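Local coordinates for DNA mismatch repair protein MLH3 (Saccharomyces cerevisiae S288C, PDB 6RMN) that takes part in DNA mismatch repair as a component of the MutLbeta heterodimer, to which this piece contributes its zinc-binding C-terminal domain, at residues K26-R31 and I211-L216; Y62-E67 and G71-R76; W103-E108 and M141-H146; L119-L124 and D137-V142. One frame throughout, in Å; residues are numbered along the deposited sequence.

Interaction 1: residues K26-R31 and I211-L216; sequences KFILIR and ILISKL
Ile213, on helix 206-216, meets two isoleucines of strand 27-31. Ile28 and Ile213 reach toward each other tip to tip, with Ile28 CG2 3.8 Å from Ile213 CG1. This methyl lies anti to the backbone N of Ile28 (chi1 -61° for its CG1 branch), while the longer branch runs on to place CD1 against both Ile213 CD1 and the neighbouring leucine. There Ile28 and Leu212 cross at about a right angle, their CD1 atoms 4.1 Å apart. Ile30, two residues along on the same side of the strand, adds its CG2 methyl 4.0 Å from Ile213 CG1. The contact is therefore made entirely by aliphatic carbon, with Ile213 lodged between the two strand residues. An alanine in place of Ile28 would probably open a gap beside Ile213 and leave Leu212 CD1 without its strand partner. The helix crosses the strand at -69°, their axes 10.6 Å apart at closest approach. Val19 of the adjoining strand 18-23 also packs on Ile213. Phe27 and Leu29, which alternate with the isoleucines, pack on apolar side chains of the partner protein's chain, and Arg31 forms a salt bridge to an acidic side chain of that other chain. A helix layered on one face of an antiparallel sheet whose strand also meets the partner chain is consistent with the dimerisation part of a MutL C-terminal domain.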
loop_
_atom_site.group_PDB
_atom_site.type_symbol
_atom_site.label_atom_id
_atom_site.label_comp_id
_atom_site.label_asym_id
_atom_site.label_seq_id
_atom_site.Cartn_x
_atom_site.Cartn_y
_atom_site.Cartn_z
ATOM N N LYS B 26 3.871 10.224 6.905
ATOM C CA LYS B 26 3.507 9.833 8.266
ATOM C C LYS B 26 3.012 8.392 8.338
ATOM O O LYS B 26 3.197 7.733 9.370
ATOM C CB LYS B 26 2.396 10.753 8.807
ATOM C CG LYS B 26 2.825 12.182 9.021
ATOM C CD LYS B 26 1.649 13.088 9.351
ATOM C CE LYS B 26 2.113 14.509 9.547
ATOM N NZ LYS B 26 2.617 15.111 8.277
ATOM N N PHE B 27 2.334 7.928 7.271
ATOM C CA PHE B 27 1.700 6.615 7.276
ATOM C C PHE B 27 2.143 5.673 6.211
ATOM O O PHE B 27 2.653 6.096 5.177
ATOM C CB PHE B 27 0.171 6.757 7.193
ATOM C CG PHE B 27 -0.423 7.749 8.164
ATOM C CD1 PHE B 27 -0.524 7.448 9.519
ATOM C CD2 PHE B 27 -0.903 8.978 7.721
ATOM C CE1 PHE B 27 -1.065 8.370 10.414
ATOM C CE2 PHE B 27 -1.457 9.896 8.619
ATOM C CZ PHE B 27 -1.536 9.585 9.959
ATOM N N ILE B 28 1.913 4.382 6.451
ATOM C CA ILE B 28 2.153 3.345 5.460
ATOM C C ILE B 28 0.787 2.747 5.153
ATOM O O ILE B 28 0.165 2.171 6.047
ATOM C CB ILE B 28 3.207 2.289 5.884
ATOM C CG1 ILE B 28 4.592 2.959 6.123
ATOM C CG2 ILE B 28 3.291 1.163 4.825
ATOM C CD1 ILE B 28 5.526 2.205 7.053
ATOM N N LEU B 29 0.287 2.960 3.914
ATOM C CA LEU B 29 -0.999 2.414 3.493
ATOM C C LEU B 29 -0.820 0.953 3.096
ATOM O O LEU B 29 0.050 0.624 2.280
ATOM C CB LEU B 29 -1.629 3.234 2.349
ATOM C CG LEU B 29 -3.010 2.768 1.795
ATOM C CD1 LEU B 29 -4.141 2.944 2.836
ATOM C CD2 LEU B 29 -3.358 3.523 0.496
ATOM N N ILE B 30 -1.623 0.077 3.722
ATOM C CA ILE B 30 -1.599 -1.364 3.480
ATOM C C ILE B 30 -2.992 -1.882 3.091
ATOM O O ILE B 30 -4.013 -1.316 3.497
ATOM C CB ILE B 30 -0.943 -2.156 4.656
ATOM C CG1 ILE B 30 -1.761 -2.059 5.978
ATOM C CG2 ILE B 30 0.538 -1.728 4.869
ATOM C CD1 ILE B 30 -1.381 -3.096 7.119
ATOM N N ARG B 31 -3.021 -2.927 2.257
ATOM C CA ARG B 31 -4.260 -3.573 1.811
ATOM C C ARG B 31 -4.246 -5.052 2.149
ATOM O O ARG B 31 -3.186 -5.677 2.088
ATOM C CB ARG B 31 -4.505 -3.385 0.297
ATOM C CG ARG B 31 -3.381 -3.899 -0.628
ATOM C CD ARG B 31 -3.730 -3.742 -2.092
ATOM N NE ARG B 31 -2.643 -4.179 -2.968
ATOM C CZ ARG B 31 -2.793 -4.538 -4.239
ATOM N NH1 ARG B 31 -3.996 -4.538 -4.801
ATOM N NH2 ARG B 31 -1.744 -4.919 -4.955
ATOM N N ILE B 211 9.790 -3.646 4.110
ATOM C CA ILE B 211 10.639 -4.181 5.188
ATOM C C ILE B 211 10.028 -3.874 6.571
ATOM O O ILE B 211 9.947 -4.777 7.416
ATOM C CB ILE B 211 12.099 -3.652 5.064
ATOM C CG1 ILE B 211 12.812 -4.272 3.856
ATOM C CG2 ILE B 211 12.886 -3.881 6.358
ATOM C CD1 ILE B 211 13.858 -3.409 3.222
ATOM N N LEU B 212 9.611 -2.605 6.790
ATOM C CA LEU B 212 8.993 -2.170 8.040
ATOM C C LEU B 212 7.749 -2.985 8.405
ATOM O O LEU B 212 7.661 -3.447 9.535
ATOM C CB LEU B 212 8.673 -0.660 8.022
ATOM C CG LEU B 212 9.826 0.287 8.340
ATOM C CD1 LEU B 212 9.459 1.708 8.000
ATOM C CD2 LEU B 212 10.226 0.213 9.805
ATOM N N ILE B 213 6.810 -3.183 7.459
ATOM C CA ILE B 213 5.584 -3.956 7.714
ATOM C C ILE B 213 5.893 -5.459 7.869
ATOM O O ILE B 213 5.287 -6.107 8.721
ATOM C CB ILE B 213 4.460 -3.649 6.675
ATOM C CG1 ILE B 213 4.135 -2.132 6.616
ATOM C CG2 ILE B 213 3.170 -4.483 6.924
ATOM C CD1 ILE B 213 3.689 -1.406 7.976
ATOM N N SER B 214 6.860 -5.990 7.106
ATOM C CA SER B 214 7.300 -7.391 7.188
ATOM C C SER B 214 7.798 -7.709 8.605
ATOM O O SER B 214 7.407 -8.730 9.187
ATOM C CB SER B 214 8.407 -7.662 6.175
ATOM O OG SER B 214 8.906 -8.985 6.269
ATOM N N LYS B 215 8.653 -6.822 9.153
ATOM C CA LYS B 215 9.210 -6.937 10.493
ATOM C C LYS B 215 8.102 -6.757 11.543
ATOM O O LYS B 215 8.075 -7.521 12.498
ATOM C CB LYS B 215 10.330 -5.910 10.711
ATOM C CG LYS B 215 11.630 -6.214 9.971
ATOM C CD LYS B 215 12.631 -5.075 10.134
ATOM C CE LYS B 215 13.994 -5.419 9.598
ATOM N NZ LYS B 215 14.824 -4.199 9.393
ATOM N N LEU B 216 7.175 -5.784 11.344
ATOM C CA LEU B 216 6.054 -5.534 12.246
ATOM C C LEU B 216 5.168 -6.764 12.402
ATOM O O LEU B 216 4.829 -7.123 13.530
ATOM C CB LEU B 216 5.217 -4.312 11.829
ATOM C CG LEU B 216 4.124 -3.877 12.850
ATOM C CD1 LEU B 216 4.737 -3.370 14.173
ATOM C CD2 LEU B 216 3.162 -2.860 12.246
#

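Interaction 2: residues Y62-E67 and G71-R76; sequences YSLLTE and GTFVAR
Gly71 touches Glu67 through the main chain alone: it is the first residue to leave helical geometry after helix 48-69, and its positive phi (66°) turns the chain back over the last helical turn in a Schellman motif. At Thr72 the motif closes, the backbone N donating to Glu67 O over 2.8 Å. The side chain of Thr72 folds back as well, its OG1 making a weak contact of 3.3 Å with Glu67 O, although Thr70 OG1 is its stronger partner.

Phe73 then sends its ring down beside the helix. With CG anti to the backbone N (chi1 -167°), the ring passes Glu67, whose OE1 comes up at the ring edge 3.3 Å from Phe73 CD1; carboxylate and ring planes are 63° apart. Farther along, Leu64 CD1 approaches the end of the ring obliquely, 3.6 Å from Phe73 CZ. Phe185 and Pro125 also pack on this ring, and Leu189 and Met127 on Leu64. A serine in place of Phe73 would probably open a gap beside Leu64 and leave the Glu67 carboxylate without the ring edge it borders. Val74 lies at the margin and packs instead on Glu126, to which Arg76 forms a salt bridge.

Chemically, the chain reversal rests on main-chain bonds back into the last helical turn, Glu67 O taking one of them, whereas the chain beyond it is probably steadied by the packing of the Phe73 ring; the carboxylate oxygen at the ring's edge is probably drawn there by the weakly positive ring hydrogens.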
loop_
_atom_site.group_PDB
_atom_site.type_symbol
_atom_site.label_atom_id
_atom_site.label_comp_id
_atom_site.label_asym_id
_atom_site.label_seq_id
_atom_site.Cartn_x
_atom_site.Cartn_y
_atom_site.Cartn_z
ATOM N N TYR B 62 14.261 -8.534 23.691
ATOM C CA TYR B 62 14.859 -9.827 23.366
ATOM C C TYR B 62 16.333 -9.879 23.810
ATOM O O TYR B 62 16.742 -10.861 24.418
ATOM C CB TYR B 62 14.671 -10.186 21.866
ATOM C CG TYR B 62 15.411 -11.445 21.453
ATOM C CD1 TYR B 62 14.877 -12.707 21.706
ATOM C CD2 TYR B 62 16.677 -11.375 20.876
ATOM C CE1 TYR B 62 15.581 -13.869 21.387
ATOM C CE2 TYR B 62 17.396 -12.528 20.565
ATOM C CZ TYR B 62 16.839 -13.776 20.811
ATOM O OH TYR B 62 17.542 -14.918 20.490
ATOM N N SER B 63 17.104 -8.813 23.557
ATOM C CA SER B 63 18.506 -8.714 23.973
ATOM C C SER B 63 18.677 -8.734 25.499
ATOM O O SER B 63 19.527 -9.465 26.004
ATOM C CB SER B 63 19.153 -7.457 23.396
ATOM O OG SER B 63 19.156 -7.529 21.979
ATOM N N LEU B 64 17.876 -7.923 26.219
ATOM C CA LEU B 64 17.919 -7.776 27.668
ATOM C C LEU B 64 17.576 -9.080 28.388
ATOM O O LEU B 64 18.282 -9.465 29.321
ATOM C CB LEU B 64 16.989 -6.612 28.120
ATOM C CG LEU B 64 16.549 -6.550 29.608
ATOM C CD1 LEU B 64 17.689 -6.231 30.511
ATOM C CD2 LEU B 64 15.458 -5.529 29.811
ATOM N N LEU B 65 16.490 -9.740 27.971
ATOM C CA LEU B 65 16.036 -10.962 28.620
ATOM C C LEU B 65 16.890 -12.185 28.275
ATOM O O LEU B 65 16.986 -13.071 29.112
ATOM C CB LEU B 65 14.539 -11.195 28.377
ATOM C CG LEU B 65 13.657 -10.262 29.223
ATOM C CD1 LEU B 65 12.352 -9.964 28.557
ATOM C CD2 LEU B 65 13.511 -10.760 30.675
ATOM N N THR B 66 17.568 -12.208 27.108
ATOM C CA THR B 66 18.494 -13.289 26.726
ATOM C C THR B 66 19.715 -13.211 27.646
ATOM O O THR B 66 20.173 -14.246 28.120
ATOM C CB THR B 66 18.852 -13.212 25.221
ATOM O OG1 THR B 66 17.657 -13.389 24.479
ATOM C CG2 THR B 66 19.837 -14.279 24.781
ATOM N N GLU B 67 20.192 -11.985 27.950
ATOM C CA GLU B 67 21.328 -11.749 28.844
ATOM C C GLU B 67 21.013 -12.160 30.286
ATOM O O GLU B 67 21.837 -12.799 30.942
ATOM C CB GLU B 67 21.730 -10.267 28.829
ATOM C CG GLU B 67 22.485 -9.816 27.593
ATOM C CD GLU B 67 22.614 -8.309 27.495
ATOM O OE1 GLU B 67 23.399 -7.720 28.277
ATOM O OE2 GLU B 67 21.927 -7.714 26.634
ATOM N N GLY B 71 22.611 -15.457 32.334
ATOM C CA GLY B 71 23.603 -14.955 33.281
ATOM C C GLY B 71 24.767 -14.239 32.621
ATOM O O GLY B 71 25.909 -14.354 33.075
ATOM N N THR B 72 24.482 -13.497 31.540
ATOM C CA THR B 72 25.476 -12.744 30.762
ATOM C C THR B 72 25.212 -11.224 30.780
ATOM O O THR B 72 25.866 -10.481 30.050
ATOM C CB THR B 72 25.572 -13.316 29.336
ATOM O OG1 THR B 72 24.260 -13.420 28.799
ATOM C CG2 THR B 72 26.238 -14.685 29.292
ATOM N N PHE B 73 24.267 -10.764 31.624
ATOM C CA PHE B 73 23.914 -9.348 31.744
ATOM C C PHE B 73 25.033 -8.598 32.466
ATOM O O PHE B 73 25.374 -8.955 33.586
ATOM C CB PHE B 73 22.541 -9.181 32.436
ATOM C CG PHE B 73 21.908 -7.808 32.355
ATOM C CD1 PHE B 73 21.837 -7.124 31.141
ATOM C CD2 PHE B 73 21.313 -7.233 33.470
ATOM C CE1 PHE B 73 21.248 -5.858 31.064
ATOM C CE2 PHE B 73 20.698 -5.979 33.387
ATOM C CZ PHE B 73 20.685 -5.294 32.189
ATOM N N VAL B 74 25.649 -7.615 31.793
ATOM C CA VAL B 74 26.785 -6.842 32.323
ATOM C C VAL B 74 26.407 -6.071 33.606
ATOM O O VAL B 74 25.343 -5.460 33.676
ATOM C CB VAL B 74 27.424 -5.933 31.225
ATOM C CG1 VAL B 74 28.433 -4.938 31.800
ATOM C CG2 VAL B 74 28.067 -6.773 30.121
ATOM N N ALA B 75 27.284 -6.145 34.620
ATOM C CA ALA B 75 27.144 -5.476 35.910
ATOM C C ALA B 75 28.433 -4.684 36.216
ATOM O O ALA B 75 29.425 -5.251 36.685
ATOM C CB ALA B 75 26.841 -6.493 37.004
ATOM N N ARG B 76 28.412 -3.376 35.897
ATOM C CA ARG B 76 29.514 -2.429 36.092
ATOM C C ARG B 76 29.742 -2.108 37.581
ATOM O O ARG B 76 28.810 -1.687 38.276
ATOM C CB ARG B 76 29.257 -1.146 35.255
ATOM C CG ARG B 76 30.296 -0.015 35.391
ATOM C CD ARG B 76 31.653 -0.320 34.768
ATOM N NE ARG B 76 31.700 -0.013 33.338
ATOM C CZ ARG B 76 31.554 -0.911 32.370
ATOM N NH1 ARG B 76 31.338 -2.188 32.666
ATOM N NH2 ARG B 76 31.621 -0.541 31.098
#

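Interaction 3: residues W103-E108 and M141-H146; sequences WGIGYE and MVLLQH
Trp103 and His146 are joined by a single water. Trp103 NE1 donates to it over 2.8 Å, and His146 NE2 bonds to the same water at 3.1 Å; the water lies in the plane of each ring, at its edge. The two nitrogens themselves stay 4.4 Å apart. The indole five-membered ring and the imidazole are almost perpendicular, their planes 83° apart and their centroids separated by 5.8 Å, so the water bridges two buried nitrogens that do not meet directly. Alongside this polar link, Ile105 and Leu143 slide past each other in opposite directions: Leu143 CD2 faces both methyls of Ile105, 3.9 Å from CG2 and 4.1 Å from CD1.

These pairs join helix 136-151 to the chain just where helix 87-101 gives way to strand 106-110, placing the helix against the antiparallel sheet that contains this strand. Gly104, with positive phi, is the C-prime residue of a Schellman motif that ends helix 87-101; on either side of it in sequence, Trp103 and Ile105 both point toward helix 136-151.

Farther out, Phe100 stacks edge-to-face with His146 and also packs on Ile105, and so touches a residue of each segment. Pro182 lies against both Trp103 and His146. The indole also packs on Leu65 and Val68 of helix 48-69, while Phe93 packs on Leu143 and accepts a hydrogen bond from Tyr107 OH through its backbone O.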
loop_
_atom_site.group_PDB
_atom_site.type_symbol
_atom_site.label_atom_id
_atom_site.label_comp_id
_atom_site.label_asym_id
_atom_site.label_seq_id
_atom_site.Cartn_x
_atom_site.Cartn_y
_atom_site.Cartn_z
ATOM N N TRP B 103 19.306 -8.705 37.877
ATOM C CA TRP B 103 19.251 -7.507 37.044
ATOM C C TRP B 103 20.544 -6.683 37.103
ATOM O O TRP B 103 20.549 -5.540 36.665
ATOM C CB TRP B 103 18.032 -6.649 37.427
ATOM C CG TRP B 103 16.730 -7.369 37.258
ATOM C CD1 TRP B 103 15.958 -7.917 38.245
ATOM C CD2 TRP B 103 16.088 -7.696 36.014
ATOM N NE1 TRP B 103 14.851 -8.525 37.694
ATOM C CE2 TRP B 103 14.913 -8.415 36.325
ATOM C CE3 TRP B 103 16.390 -7.439 34.665
ATOM C CZ2 TRP B 103 14.021 -8.850 35.338
ATOM C CZ3 TRP B 103 15.515 -7.892 33.688
ATOM C CH2 TRP B 103 14.365 -8.618 34.027
ATOM N N GLY B 104 21.621 -7.273 37.624
ATOM C CA GLY B 104 22.922 -6.623 37.726
ATOM C C GLY B 104 23.064 -5.645 38.875
ATOM O O GLY B 104 24.085 -4.956 38.971
ATOM N N ILE B 105 22.054 -5.577 39.760
ATOM C CA ILE B 105 22.053 -4.682 40.917
ATOM C C ILE B 105 22.573 -5.478 42.117
ATOM O O ILE B 105 21.855 -6.319 42.658
ATOM C CB ILE B 105 20.644 -4.032 41.144
ATOM C CG1 ILE B 105 20.157 -3.275 39.879
ATOM C CG2 ILE B 105 20.619 -3.126 42.397
ATOM C CD1 ILE B 105 18.700 -3.363 39.618
ATOM N N GLY B 106 23.840 -5.238 42.473
ATOM C CA GLY B 106 24.517 -5.924 43.564
ATOM C C GLY B 106 24.728 -5.039 44.769
ATOM O O GLY B 106 25.373 -3.999 44.660
ATOM N N TYR B 107 24.175 -5.428 45.923
ATOM C CA TYR B 107 24.334 -4.641 47.143
ATOM C C TYR B 107 24.578 -5.493 48.381
ATOM O O TYR B 107 24.539 -6.727 48.314
ATOM C CB TYR B 107 23.156 -3.655 47.362
ATOM C CG TYR B 107 21.775 -4.276 47.387
ATOM C CD1 TYR B 107 21.328 -4.987 48.499
ATOM C CD2 TYR B 107 20.898 -4.112 46.322
ATOM C CE1 TYR B 107 20.053 -5.549 48.532
ATOM C CE2 TYR B 107 19.620 -4.663 46.347
ATOM C CZ TYR B 107 19.202 -5.383 47.453
ATOM O OH TYR B 107 17.939 -5.914 47.490
ATOM N N GLU B 108 24.839 -4.808 49.513
ATOM C CA GLU B 108 25.031 -5.363 50.854
ATOM C C GLU B 108 24.274 -4.474 51.837
ATOM O O GLU B 108 24.356 -3.248 51.739
ATOM C CB GLU B 108 26.528 -5.427 51.240
ATOM C CG GLU B 108 27.354 -6.457 50.474
ATOM C CD GLU B 108 26.940 -7.915 50.589
ATOM O OE1 GLU B 108 26.552 -8.349 51.699
ATOM O OE2 GLU B 108 27.020 -8.631 49.563
ATOM N N MET B 141 14.881 5.709 45.049
ATOM C CA MET B 141 13.496 5.740 44.584
ATOM C C MET B 141 13.196 4.605 43.602
ATOM O O MET B 141 12.161 3.952 43.723
ATOM C CB MET B 141 13.169 7.098 43.944
ATOM C CG MET B 141 11.693 7.363 43.835
ATOM S SD MET B 141 11.192 7.811 42.164
ATOM C CE MET B 141 10.754 6.153 41.475
ATOM N N VAL B 142 14.118 4.365 42.662
ATOM C CA VAL B 142 14.017 3.373 41.593
ATOM C C VAL B 142 14.094 1.933 42.141
ATOM O O VAL B 142 13.308 1.093 41.720
ATOM C CB VAL B 142 15.052 3.710 40.489
ATOM C CG1 VAL B 142 15.618 2.478 39.808
ATOM C CG2 VAL B 142 14.434 4.643 39.470
ATOM N N LEU B 143 14.987 1.671 43.095
ATOM C CA LEU B 143 15.136 0.359 43.731
ATOM C C LEU B 143 13.954 0.042 44.675
ATOM O O LEU B 143 13.465 -1.091 44.672
ATOM C CB LEU B 143 16.502 0.240 44.448
ATOM C CG LEU B 143 17.756 0.429 43.551
ATOM C CD1 LEU B 143 19.028 0.241 44.346
ATOM C CD2 LEU B 143 17.756 -0.500 42.360
ATOM N N LEU B 144 13.470 1.052 45.437
ATOM C CA LEU B 144 12.313 0.916 46.326
ATOM C C LEU B 144 11.056 0.598 45.535
ATOM O O LEU B 144 10.279 -0.248 45.971
ATOM C CB LEU B 144 12.076 2.180 47.163
ATOM C CG LEU B 144 12.882 2.303 48.435
ATOM C CD1 LEU B 144 12.836 3.715 48.945
ATOM C CD2 LEU B 144 12.390 1.335 49.514
ATOM N N GLN B 145 10.855 1.275 44.386
ATOM C CA GLN B 145 9.719 1.081 43.478
ATOM C C GLN B 145 9.619 -0.404 43.064
ATOM O O GLN B 145 8.551 -0.998 43.236
ATOM C CB GLN B 145 9.848 2.012 42.260
ATOM C CG GLN B 145 8.657 2.031 41.305
ATOM C CD GLN B 145 9.052 2.672 39.992
ATOM O OE1 GLN B 145 10.003 2.248 39.317
ATOM N NE2 GLN B 145 8.335 3.715 39.598
ATOM N N HIS B 146 10.748 -1.013 42.623
ATOM C CA HIS B 146 10.789 -2.431 42.277
ATOM C C HIS B 146 10.569 -3.364 43.481
ATOM O O HIS B 146 9.838 -4.348 43.349
ATOM C CB HIS B 146 12.055 -2.816 41.510
ATOM C CG HIS B 146 11.966 -4.204 40.948
ATOM N ND1 HIS B 146 10.942 -4.569 40.080
ATOM C CD2 HIS B 146 12.747 -5.284 41.178
ATOM C CE1 HIS B 146 11.144 -5.844 39.799
ATOM N NE2 HIS B 146 12.215 -6.320 40.433
HETATM O O HOH W 1 12.904 -9.178 39.595
#

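Interaction 4: residues L119-L124 and D137-V142; sequences LEIKTL and DYLKMV
Leu139 and Leu124 bring strand 117-124 and helix 136-151 together by apolar contact. Their side chains reach toward each other tip to tip: Leu124 CD1 lies 4.0 Å from Leu139 CD2 and 4.1 Å from Leu139 CD1, so that one methyl faces the fork of the other leucine. Leu139 reaches the strand with CG anti to the backbone N (chi1 -174°). Ile121 makes a looser touch, its CD1 4.3 Å from Leu139 CD2. The same apolar cluster draws in Ile83 and Cys81, which pack on Leu139, and Tyr132 of helix 126-132, which touches both leucines.

In backbone terms, the strand is antiparallel to strands 106-110 and 82-85, and the helix lies over the sheet they form. A classic beta bulge, in which Lys122 and Thr123 both face Gly106, inserts an extra residue between Ile121 and Leu124; that irregularity lets residues three apart present their side chains to the same helix. Within residues 137-142, Leu139 alone makes the contact, on a turn bonded through Val142 N to Tyr138 O (3.1 Å).

Polar groups stand aside from the leucines. Lys140, the next helix residue, turns its NZ to the backbone O of Glu84, with a long, weak ion pair to Glu89. At the start of the helix, Asp135 OD1 accepts weak hydrogen bonds from the backbone N atoms of Asp137 and Tyr138.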
loop_
_atom_site.group_PDB
_atom_site.type_symbol
_atom_site.label_atom_id
_atom_site.label_comp_id
_atom_site.label_asym_id
_atom_site.label_seq_id
_atom_site.Cartn_x
_atom_site.Cartn_y
_atom_site.Cartn_z
ATOM N N LEU B 119 22.676 0.926 52.725
ATOM C CA LEU B 119 22.636 0.069 51.544
ATOM C C LEU B 119 23.842 0.424 50.672
ATOM O O LEU B 119 23.882 1.504 50.078
ATOM C CB LEU B 119 21.315 0.284 50.773
ATOM C CG LEU B 119 20.985 -0.704 49.660
ATOM C CD1 LEU B 119 20.507 -2.013 50.222
ATOM C CD2 LEU B 119 19.915 -0.138 48.745
ATOM N N GLU B 120 24.840 -0.466 50.638
ATOM C CA GLU B 120 26.050 -0.247 49.854
ATOM C C GLU B 120 25.891 -0.911 48.502
ATOM O O GLU B 120 25.924 -2.139 48.425
ATOM C CB GLU B 120 27.279 -0.793 50.601
ATOM C CG GLU B 120 28.613 -0.588 49.899
ATOM C CD GLU B 120 29.778 -1.326 50.534
ATOM O OE1 GLU B 120 30.817 -0.676 50.794
ATOM O OE2 GLU B 120 29.659 -2.553 50.772
ATOM N N ILE B 121 25.716 -0.105 47.440
ATOM C CA ILE B 121 25.588 -0.621 46.080
ATOM C C ILE B 121 26.978 -0.844 45.491
ATOM O O ILE B 121 27.767 0.097 45.369
ATOM C CB ILE B 121 24.638 0.219 45.177
ATOM C CG1 ILE B 121 23.174 0.057 45.627
ATOM C CG2 ILE B 121 24.757 -0.192 43.720
ATOM C CD1 ILE B 121 22.652 1.186 46.410
ATOM N N LYS B 122 27.264 -2.109 45.150
ATOM C CA LYS B 122 28.519 -2.584 44.577
ATOM C C LYS B 122 28.503 -2.599 43.049
ATOM O O LYS B 122 29.467 -2.146 42.436
ATOM C CB LYS B 122 28.888 -3.962 45.152
ATOM C CG LYS B 122 29.223 -3.914 46.643
ATOM C CD LYS B 122 29.798 -5.222 47.162
ATOM C CE LYS B 122 30.387 -5.055 48.547
ATOM N NZ LYS B 122 31.010 -6.311 49.044
ATOM N N THR B 123 27.437 -3.137 42.432
ATOM C CA THR B 123 27.327 -3.214 40.970
ATOM C C THR B 123 25.993 -2.685 40.470
ATOM O O THR B 123 24.983 -2.785 41.165
ATOM C CB THR B 123 27.580 -4.649 40.418
ATOM O OG1 THR B 123 26.445 -5.483 40.653
ATOM C CG2 THR B 123 28.853 -5.304 40.961
ATOM N N LEU B 124 25.997 -2.149 39.240
ATOM C CA LEU B 124 24.813 -1.658 38.540
ATOM C C LEU B 124 24.919 -2.001 37.065
ATOM O O LEU B 124 26.023 -1.930 36.540
ATOM C CB LEU B 124 24.674 -0.135 38.685
ATOM C CG LEU B 124 24.099 0.435 39.988
ATOM C CD1 LEU B 124 23.890 1.934 39.833
ATOM C CD2 LEU B 124 22.764 -0.228 40.365
ATOM N N ASP B 137 19.480 9.913 45.461
ATOM C CA ASP B 137 18.044 10.055 45.745
ATOM C C ASP B 137 17.205 9.376 44.649
ATOM O O ASP B 137 16.156 8.794 44.941
ATOM C CB ASP B 137 17.651 11.543 45.852
ATOM C CG ASP B 137 18.679 12.436 46.526
ATOM O OD1 ASP B 137 19.016 12.167 47.707
ATOM O OD2 ASP B 137 19.145 13.408 45.870
ATOM N N TYR B 138 17.676 9.463 43.389
ATOM C CA TYR B 138 17.032 8.855 42.236
ATOM C C TYR B 138 17.111 7.320 42.325
ATOM O O TYR B 138 16.103 6.642 42.114
ATOM C CB TYR B 138 17.661 9.360 40.912
ATOM C CG TYR B 138 17.175 8.574 39.714
ATOM C CD1 TYR B 138 15.917 8.811 39.165
ATOM C CD2 TYR B 138 17.929 7.525 39.188
ATOM C CE1 TYR B 138 15.428 8.038 38.111
ATOM C CE2 TYR B 138 17.439 6.730 38.147
ATOM C CZ TYR B 138 16.193 7.001 37.608
ATOM O OH TYR B 138 15.677 6.220 36.613
ATOM N N LEU B 139 18.324 6.789 42.580
ATOM C CA LEU B 139 18.616 5.364 42.646
ATOM C C LEU B 139 17.806 4.673 43.741
ATOM O O LEU B 139 17.227 3.622 43.477
ATOM C CB LEU B 139 20.132 5.134 42.818
ATOM C CG LEU B 139 20.644 3.689 42.767
ATOM C CD1 LEU B 139 20.272 3.005 41.459
ATOM C CD2 LEU B 139 22.133 3.652 42.955
ATOM N N LYS B 140 17.720 5.292 44.941
ATOM C CA LYS B 140 16.932 4.776 46.063
ATOM C C LYS B 140 15.459 4.636 45.635
ATOM O O LYS B 140 14.880 3.556 45.801
ATOM C CB LYS B 140 17.056 5.686 47.298
ATOM C CG LYS B 140 16.331 5.135 48.525
ATOM C CD LYS B 140 16.411 6.058 49.717
ATOM C CE LYS B 140 15.757 5.443 50.930
ATOM N NZ LYS B 140 15.893 6.302 52.137
ATOM N N MET B 141 14.881 5.709 45.049
ATOM C CA MET B 141 13.496 5.740 44.584
ATOM C C MET B 141 13.196 4.605 43.602
ATOM O O MET B 141 12.161 3.952 43.723
ATOM C CB MET B 141 13.169 7.098 43.944
ATOM C CG MET B 141 11.693 7.363 43.835
ATOM S SD MET B 141 11.192 7.811 42.164
ATOM C CE MET B 141 10.754 6.153 41.475
ATOM N N VAL B 142 14.118 4.365 42.662
ATOM C CA VAL B 142 14.017 3.373 41.593
ATOM C C VAL B 142 14.094 1.933 42.141
ATOM O O VAL B 142 13.308 1.093 41.720
ATOM C CB VAL B 142 15.052 3.710 40.489
ATOM C CG1 VAL B 142 15.618 2.478 39.808
ATOM C CG2 VAL B 142 14.434 4.643 39.470
#

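How the interactions relate
Along the chain, interactions 2, 3 and 4 fall inside the loop closed by interaction 1, and interaction 2 closes before interactions 3 and 4 open. Interaction 1 stands apart, its centre about 31 to 42 Å from the others and on the opposite side of the chain's centre from interactions 3 and 4. Those two lie about 6 Å apart between centres, share Met141 and Val142 on helix 136-151, and reach neighbouring strands of one sheet, probably joined by a hydrogen bond between Gly106 O and Lys122 N. Interaction 2 touches both: Phe73 packs on Trp103, and Arg76 O probably bonds to Leu124 N. Helix 48-69, carrying zinc ligands His49 and Glu53, connects the two parts of this elongated domain.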